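Local coordinates for protein cytochrome cL (Hyphomicrobium denitrificans, PDB 2D0W) that probably serves as the electron acceptor for methanol dehydrogenase in periplasmic methanol oxidation, carrying the electron on a covalently bound heme, at residues Glu3-Thr8 and Lys89-Thr94; Val42-Leu48 and Ala120-His124. All coordinates share one frame; numbering follows the deposited sequence.

How the contacts relate
The two contacts cross along the chain: a residue range of one is followed each time by a residue range of the other. From the N terminus, 3-8 meets helix 88-97, so contact 1 closes a loop that contains helices 16-19, 28-36, 48-58 and 60-63. Within that loop lies 42-48, the first half of contact 2, which is closed only by helix 112-124. Their centres are about 19 Å apart, on opposite sides of the chain's centre, yet they meet where Leu91 packs against Ile122 and Arg123. Together they tie the N-terminal arm and the loop entering helix 48-58 to two successive helices beside the heme.

Contact 1 of 2, residues Glu3-Thr8 and Lys89-Thr94; sequences EVFRNT and KGLFET. With HEM (protoporphyrin IX containing Fe), chain H.
Glu3, Phe5, Arg6 and Thr8 lay an irregular N-terminal arm along helix 88-97, gripping Lys89, Phe92, Glu93 and Thr94 in a partly buried, mixed polar and aromatic contact. At one end Lys89, its long chain bent at chi2, chi3 and chi4, curls back to place NZ 2.7 Å from Glu3 OE2 in a salt bridge that uses the anti lone pair. The same NZ gives a hydrogen bond to Val4 O (3.0 Å), from above the carbonyl plane, while Lys89 CG rests against Phe5 CE1. Without the ammonium group, as with an alanine here, the Glu3 carboxylate is likely to lose its partner across the contact and Val4 O one of its donors. Phe5 is the apolar centre: the edge of Phe92 points at its face, CE2 over the ring centre, with centroids 4.8 Å apart and planes at 50°. Glu93 CG lies at the edge of the same ring. Beyond it, Glu93 OE2 accepts from Arg6 N (2.9 Å, 162°), met from above the carboxylate plane. One water joins Glu93 OE1 to Thr8 OG1; another joins Glu93 O to Thr8 N. Threonine suits the last step because it faces two ways. Thr94 OG1 is hydrogen-bonded to Asn85 OD1 and lies 2.6 Å from Thr8 OG1, a probable but unsettled hydrogen bond. Thr94 CG2, anti to the backbone N, instead touches the heme, as does Leu91. The arm thus packs on helix 88-97, which contributes both residues to the heme pocket of the cytochrome c fold.

Contact 2 of 2, residues Val42-Leu48 and Ala120-His124; sequences VEVAGCL and AWIRH
With its CG anti to the backbone N (chi1 -168°), the His124 ring leans toward the loop 42-48, and Glu43, folded back at chi2 (-48°), brings its carboxylate to meet it. His124 ND1 donates across 3.0 Å at 162° to Glu43 OE2, which accepts through its syn lone pair. Carboxylate and ring are nearly coplanar, so this His-carboxylate hydrogen bond fixes the turn of the imidazole. Leu48 completes the hold from a different direction: its CD1 sits 3.5 Å above the ring centre, almost on the normal, in a CH-pi contact. A leucine fits here because its other branch, CD2, is left to pack on Ala120, 4.0 Å from CB.

Ala120 has the small side chain this crossing needs. Its CB lies 4.0 Å from Val42 CA, close enough for the loop backbone to press against the helix. One water links the loop and the helix: it accepts from Glu43 N (2.8 Å) and donates to Glu43 OE2 (2.9 Å). Its approach to Ala120 O, at 2.5 Å, is unusually short, so that arm of the bridge is less certain. The same carbonyl takes the helical N-H of His124. Further apolar touches come from Val42 CG2 on the aliphatic CG of Arg123 and from Leu48 CB, 4.1 Å from Trp121 CE3.

The contact joins the loop ahead of helix 48-58, where the Cys47-Cys165 disulfide also ties in the C-terminal tail, to the last turn of helix 112-124. Trp121 continues into an aromatic cluster with Tyr55, Phe147 and Trp152. Arg123 reaches the other way, to Asn85 O and Asp88, while Ile122 packs on Ile95 of helix 88-97 and touches the heme.

Contact 1 of 2, residues Glu3-Thr8 and Lys89-Thr94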
loop_
_atom_site.group_PDB
_atom_site.type_symbol
_atom_site.label_atom_id
_atom_site.label_comp_id
_atom_site.label_asym_id
_atom_site.label_seq_id
_atom_site.Cartn_x
_atom_site.Cartn_y
_atom_site.Cartn_z
ATOM N N GLU A 3 2.528 17.141 1.999
ATOM C CA GLU A 3 1.441 16.603 2.797
ATOM C C GLU A 3 1.739 16.759 4.280
ATOM O O GLU A 3 2.887 16.754 4.711
ATOM C CB GLU A 3 1.260 15.116 2.495
ATOM C CG GLU A 3 0.919 14.787 1.051
ATOM C CD GLU A 3 -0.456 15.266 0.639
ATOM O OE1 GLU A 3 -0.600 15.621 -0.530
ATOM O OE2 GLU A 3 -1.412 15.290 1.447
ATOM N N VAL A 4 0.676 16.880 5.055
ATOM C CA VAL A 4 0.757 16.745 6.492
ATOM C C VAL A 4 0.093 15.406 6.849
ATOM O O VAL A 4 -1.043 15.169 6.473
ATOM C CB VAL A 4 0.047 17.916 7.192
ATOM C CG1 VAL A 4 0.018 17.679 8.694
ATOM C CG2 VAL A 4 0.736 19.274 6.816
ATOM N N PHE A 5 0.813 14.527 7.532
ATOM C CA PHE A 5 0.250 13.198 7.846
ATOM C C PHE A 5 -0.273 13.138 9.262
ATOM O O PHE A 5 0.363 13.668 10.172
ATOM C CB PHE A 5 1.276 12.107 7.599
ATOM C CG PHE A 5 1.784 12.081 6.182
ATOM C CD1 PHE A 5 1.009 11.548 5.181
ATOM C CD2 PHE A 5 3.030 12.651 5.850
ATOM C CE1 PHE A 5 1.459 11.533 3.843
ATOM C CE2 PHE A 5 3.501 12.634 4.550
ATOM C CZ PHE A 5 2.714 12.093 3.533
ATOM N N ARG A 6 -1.451 12.531 9.426
ATOM C CA ARG A 6 -2.149 12.458 10.717
ATOM C C ARG A 6 -2.603 11.048 11.043
ATOM O O ARG A 6 -3.004 10.266 10.167
ATOM C CB ARG A 6 -3.348 13.439 10.774
ATOM C CG ARG A 6 -2.971 14.923 10.628
ATOM C CD ARG A 6 -3.950 15.874 11.329
ATOM N NE ARG A 6 -3.364 17.207 11.537
ATOM C CZ ARG A 6 -2.681 17.579 12.620
ATOM N NH1 ARG A 6 -2.488 16.731 13.621
ATOM N NH2 ARG A 6 -2.183 18.811 12.709
ATOM N N ASN A 7 -2.620 10.751 12.324
ATOM C CA ASN A 7 -3.145 9.486 12.768
ATOM C C ASN A 7 -4.619 9.262 12.332
ATOM O O ASN A 7 -5.501 10.072 12.621
ATOM C CB ASN A 7 -2.965 9.381 14.288
ATOM C CG ASN A 7 -3.284 8.000 14.816
ATOM O OD1 ASN A 7 -2.387 7.278 15.178
ATOM N ND2 ASN A 7 -4.559 7.630 14.851
ATOM N N THR A 8 -4.847 8.153 11.626
ATOM C CA THR A 8 -6.180 7.702 11.181
ATOM C C THR A 8 -7.291 7.814 12.244
ATOM O O THR A 8 -8.391 8.365 11.969
ATOM C CB THR A 8 -6.077 6.288 10.587
ATOM O OG1 THR A 8 -5.353 6.389 9.366
ATOM C CG2 THR A 8 -7.403 5.722 10.219
ATOM N N LYS A 89 -2.893 8.308 0.502
ATOM C CA LYS A 89 -2.490 9.105 1.667
ATOM C C LYS A 89 -3.036 8.523 2.967
ATOM O O LYS A 89 -2.294 8.438 3.963
ATOM C CB LYS A 89 -2.892 10.566 1.510
ATOM C CG LYS A 89 -2.087 11.496 2.375
ATOM C CD LYS A 89 -2.865 11.954 3.563
ATOM C CE LYS A 89 -3.200 13.421 3.468
ATOM N NZ LYS A 89 -2.021 14.217 3.795
ATOM N N GLY A 90 -4.315 8.149 2.959
ATOM C CA GLY A 90 -4.966 7.553 4.137
ATOM C C GLY A 90 -4.401 6.209 4.523
ATOM O O GLY A 90 -4.152 5.954 5.700
ATOM N N LEU A 91 -4.212 5.344 3.533
ATOM C CA LEU A 91 -3.617 4.031 3.728
ATOM C C LEU A 91 -2.207 4.158 4.322
ATOM O O LEU A 91 -1.852 3.500 5.331
ATOM C CB LEU A 91 -3.618 3.243 2.384
ATOM C CG LEU A 91 -3.137 1.798 2.457
ATOM C CD1 LEU A 91 -3.850 1.151 3.582
ATOM C CD2 LEU A 91 -3.380 0.994 1.170
ATOM N N PHE A 92 -1.417 5.063 3.768
ATOM C CA PHE A 92 -0.100 5.311 4.314
ATOM C C PHE A 92 -0.218 5.690 5.813
ATOM O O PHE A 92 0.528 5.158 6.666
ATOM C CB PHE A 92 0.582 6.421 3.491
ATOM C CG PHE A 92 1.893 6.937 4.081
ATOM C CD1 PHE A 92 3.101 6.341 3.745
ATOM C CD2 PHE A 92 1.906 8.010 4.974
ATOM C CE1 PHE A 92 4.306 6.820 4.274
ATOM C CE2 PHE A 92 3.092 8.485 5.517
ATOM C CZ PHE A 92 4.304 7.894 5.158
ATOM N N GLU A 93 -1.145 6.608 6.119
ATOM C CA GLU A 93 -1.278 7.138 7.481
ATOM C C GLU A 93 -1.704 5.972 8.410
ATOM O O GLU A 93 -1.162 5.818 9.504
ATOM C CB GLU A 93 -2.316 8.294 7.504
ATOM C CG GLU A 93 -1.939 9.576 6.808
ATOM C CD GLU A 93 -3.086 10.626 6.772
ATOM O OE1 GLU A 93 -4.254 10.229 6.515
ATOM O OE2 GLU A 93 -2.825 11.851 7.001
ATOM N N THR A 94 -2.620 5.113 7.955
ATOM C CA THR A 94 -3.066 3.965 8.776
ATOM C C THR A 94 -1.901 3.028 9.055
ATOM O O THR A 94 -1.642 2.662 10.212
ATOM C CB THR A 94 -4.228 3.253 8.106
ATOM O OG1 THR A 94 -5.292 4.195 7.991
ATOM C CG2 THR A 94 -4.695 2.015 8.908
HETATM C CHA HEM H . -6.594 -2.468 10.559
HETATM C CHB HEM H . -2.989 -2.695 7.282
HETATM C CHC HEM H . -0.231 -5.430 10.227
HETATM C CHD HEM H . -4.260 -6.156 12.837
HETATM C C1A HEM H . -5.843 -2.196 9.413
HETATM C C2A HEM H . -6.139 -1.260 8.335
HETATM C C3A HEM H . -5.159 -1.356 7.436
HETATM C C4A HEM H . -4.171 -2.324 7.896
HETATM C CMA HEM H . -5.031 -0.583 6.084
HETATM C CAA HEM H . -7.407 -0.385 8.227
HETATM C CBA HEM H . -8.470 -1.259 7.537
HETATM C CGA HEM H . -9.737 -0.481 7.201
HETATM O O1A HEM H . -9.714 0.773 7.209
HETATM O O2A HEM H . -10.770 -1.139 6.931
HETATM C C1B HEM H . -1.904 -3.408 7.806
HETATM C C2B HEM H . -0.585 -3.684 7.225
HETATM C C3B HEM H . 0.131 -4.313 8.023
HETATM C C4B HEM H . -0.618 -4.633 9.199
HETATM C CMB HEM H . -0.263 -3.258 5.793
HETATM C CAB HEM H . 1.656 -4.479 7.928
HETATM C CBB HEM H . 2.432 -3.453 7.759
HETATM C C1C HEM H . -1.094 -5.897 11.196
HETATM C C2C HEM H . -0.743 -6.703 12.382
HETATM C C3C HEM H . -1.856 -6.941 13.050
HETATM C C4C HEM H . -2.952 -6.193 12.412
HETATM C CMC HEM H . 0.538 -7.523 12.405
HETATM C CAC HEM H . -2.161 -7.990 14.168
HETATM C CBC HEM H . -1.292 -8.079 15.137
HETATM C C1D HEM H . -5.227 -5.208 12.572
HETATM C C2D HEM H . -6.449 -4.991 13.323
HETATM C C3D HEM H . -7.170 -3.841 12.627
HETATM C C4D HEM H . -6.339 -3.475 11.496
HETATM C CMD HEM H . -6.911 -5.774 14.590
HETATM C CAD HEM H . -8.528 -3.149 13.006
HETATM C CBD HEM H . -8.063 -1.848 13.666
HETATM C CGD HEM H . -9.146 -0.805 13.786
HETATM O O1D HEM H . -8.867 0.323 14.231
HETATM O O2D HEM H . -10.286 -1.108 13.406
HETATM N NA HEM H . -4.654 -2.821 9.086
HETATM N NB HEM H . -1.856 -4.098 8.999
HETATM N NC HEM H . -2.437 -5.562 11.277
HETATM N ND HEM H . -5.225 -4.315 11.504
HETATM FE FE HEM H . -3.490 -4.123 10.245
HETATM O O HOH W 1 -3.893 14.539 7.317
HETATM O O HOH W 2 -2.561 6.323 11.702
HETATM O O HOH W 3 -6.124 8.475 7.517
#

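Contact 2 of 2, residues Val42-Leu48 and Ala120-His124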
loop_
_atom_site.group_PDB
_atom_site.type_symbol
_atom_site.label_atom_id
_atom_site.label_comp_id
_atom_site.label_asym_id
_atom_site.label_seq_id
_atom_site.Cartn_x
_atom_site.Cartn_y
_atom_site.Cartn_z
ATOM N N VAL A 42 1.840 2.345 -7.647
ATOM C CA VAL A 42 0.555 1.633 -7.764
ATOM C C VAL A 42 0.407 1.094 -9.182
ATOM O O VAL A 42 0.636 1.817 -10.170
ATOM C CB VAL A 42 -0.630 2.537 -7.280
ATOM C CG1 VAL A 42 -2.011 2.022 -7.677
ATOM C CG2 VAL A 42 -0.626 2.651 -5.734
ATOM N N GLU A 43 0.095 -0.194 -9.268
ATOM C CA GLU A 43 -0.077 -0.893 -10.543
ATOM C C GLU A 43 1.166 -0.917 -11.468
ATOM O O GLU A 43 1.040 -1.141 -12.684
ATOM C CB GLU A 43 -1.369 -0.423 -11.262
ATOM C CG GLU A 43 -2.671 -1.010 -10.703
ATOM C CD GLU A 43 -2.609 -2.531 -10.512
ATOM O OE1 GLU A 43 -2.726 -3.282 -11.508
ATOM O OE2 GLU A 43 -2.446 -2.989 -9.352
ATOM N N VAL A 44 2.347 -0.651 -10.905
ATOM C CA VAL A 44 3.607 -0.905 -11.620
ATOM C C VAL A 44 3.979 -2.345 -11.292
ATOM O O VAL A 44 4.412 -2.642 -10.155
ATOM C CB VAL A 44 4.766 0.062 -11.192
ATOM C CG1 VAL A 44 6.055 -0.235 -11.974
ATOM C CG2 VAL A 44 4.376 1.524 -11.312
ATOM N N ALA A 45 3.807 -3.250 -12.261
ATOM C CA ALA A 45 4.036 -4.676 -12.004
ATOM C C ALA A 45 5.398 -4.926 -11.365
ATOM O O ALA A 45 5.519 -5.802 -10.520
ATOM C CB ALA A 45 3.870 -5.520 -13.267
ATOM N N GLY A 46 6.396 -4.107 -11.715
ATOM C CA GLY A 46 7.780 -4.358 -11.306
ATOM C C GLY A 46 7.974 -4.211 -9.799
ATOM O O GLY A 46 8.848 -4.837 -9.213
ATOM N N CYS A 47 7.123 -3.393 -9.183
ATOM C CA CYS A 47 7.184 -3.102 -7.745
ATOM C C CYS A 47 6.456 -4.126 -6.862
ATOM O O CYS A 47 6.607 -4.122 -5.640
ATOM C CB CYS A 47 6.587 -1.718 -7.507
ATOM S SG CYS A 47 7.414 -0.505 -8.527
ATOM N N LEU A 48 5.664 -4.994 -7.495
ATOM C CA LEU A 48 4.767 -5.919 -6.772
ATOM C C LEU A 48 5.379 -7.031 -5.965
ATOM O O LEU A 48 4.987 -7.191 -4.800
ATOM C CB LEU A 48 3.612 -6.429 -7.655
ATOM C CG LEU A 48 2.755 -5.298 -8.245
ATOM C CD1 LEU A 48 1.786 -5.858 -9.260
ATOM C CD2 LEU A 48 2.055 -4.428 -7.179
ATOM N N ALA A 120 1.318 -0.520 -2.976
ATOM C CA ALA A 120 1.033 -0.993 -4.350
ATOM C C ALA A 120 0.545 -2.417 -4.319
ATOM O O ALA A 120 -0.356 -2.790 -5.077
ATOM C CB ALA A 120 2.273 -0.902 -5.256
ATOM N N TRP A 121 1.133 -3.230 -3.441
ATOM C CA TRP A 121 0.687 -4.656 -3.301
ATOM C C TRP A 121 -0.723 -4.710 -2.763
ATOM O O TRP A 121 -1.524 -5.485 -3.259
ATOM C CB TRP A 121 1.582 -5.493 -2.361
ATOM C CG TRP A 121 1.129 -6.932 -2.207
ATOM C CD1 TRP A 121 0.715 -7.568 -1.051
ATOM C CD2 TRP A 121 1.035 -7.897 -3.243
ATOM N NE1 TRP A 121 0.389 -8.880 -1.319
ATOM C CE2 TRP A 121 0.574 -9.104 -2.661
ATOM C CE3 TRP A 121 1.302 -7.871 -4.618
ATOM C CZ2 TRP A 121 0.359 -10.276 -3.420
ATOM C CZ3 TRP A 121 1.073 -9.047 -5.377
ATOM C CH2 TRP A 121 0.610 -10.220 -4.759
ATOM N N ILE A 122 -0.994 -3.952 -1.677
ATOM C CA ILE A 122 -2.340 -3.888 -1.123
ATOM C C ILE A 122 -3.387 -3.492 -2.172
ATOM O O ILE A 122 -4.461 -4.084 -2.233
ATOM C CB ILE A 122 -2.420 -2.965 0.155
ATOM C CG1 ILE A 122 -1.551 -3.554 1.284
ATOM C CG2 ILE A 122 -3.902 -2.730 0.564
ATOM C CD1 ILE A 122 -1.295 -2.532 2.437
ATOM N N ARG A 123 -3.086 -2.503 -3.007
ATOM C CA ARG A 123 -4.013 -2.140 -4.099
ATOM C C ARG A 123 -4.173 -3.291 -5.081
ATOM O O ARG A 123 -5.289 -3.537 -5.595
ATOM C CB ARG A 123 -3.563 -0.877 -4.846
ATOM C CG ARG A 123 -3.400 0.393 -3.925
ATOM C CD ARG A 123 -4.642 0.556 -3.089
ATOM N NE ARG A 123 -4.614 1.863 -2.457
ATOM C CZ ARG A 123 -5.422 2.268 -1.488
ATOM N NH1 ARG A 123 -6.331 1.472 -0.993
ATOM N NH2 ARG A 123 -5.283 3.497 -1.016
ATOM N N HIS A 124 -3.066 -3.973 -5.372
ATOM C CA HIS A 124 -3.081 -5.062 -6.411
ATOM C C HIS A 124 -3.960 -6.300 -6.093
ATOM O O HIS A 124 -4.468 -6.965 -7.013
ATOM C CB HIS A 124 -1.655 -5.545 -6.728
ATOM C CG HIS A 124 -1.582 -6.417 -7.952
ATOM N ND1 HIS A 124 -1.721 -5.921 -9.235
ATOM C CD2 HIS A 124 -1.367 -7.744 -8.085
ATOM C CE1 HIS A 124 -1.615 -6.920 -10.103
ATOM N NE2 HIS A 124 -1.412 -8.036 -9.426
HETATM O O HOH W 4 -0.950 -1.761 -7.258
#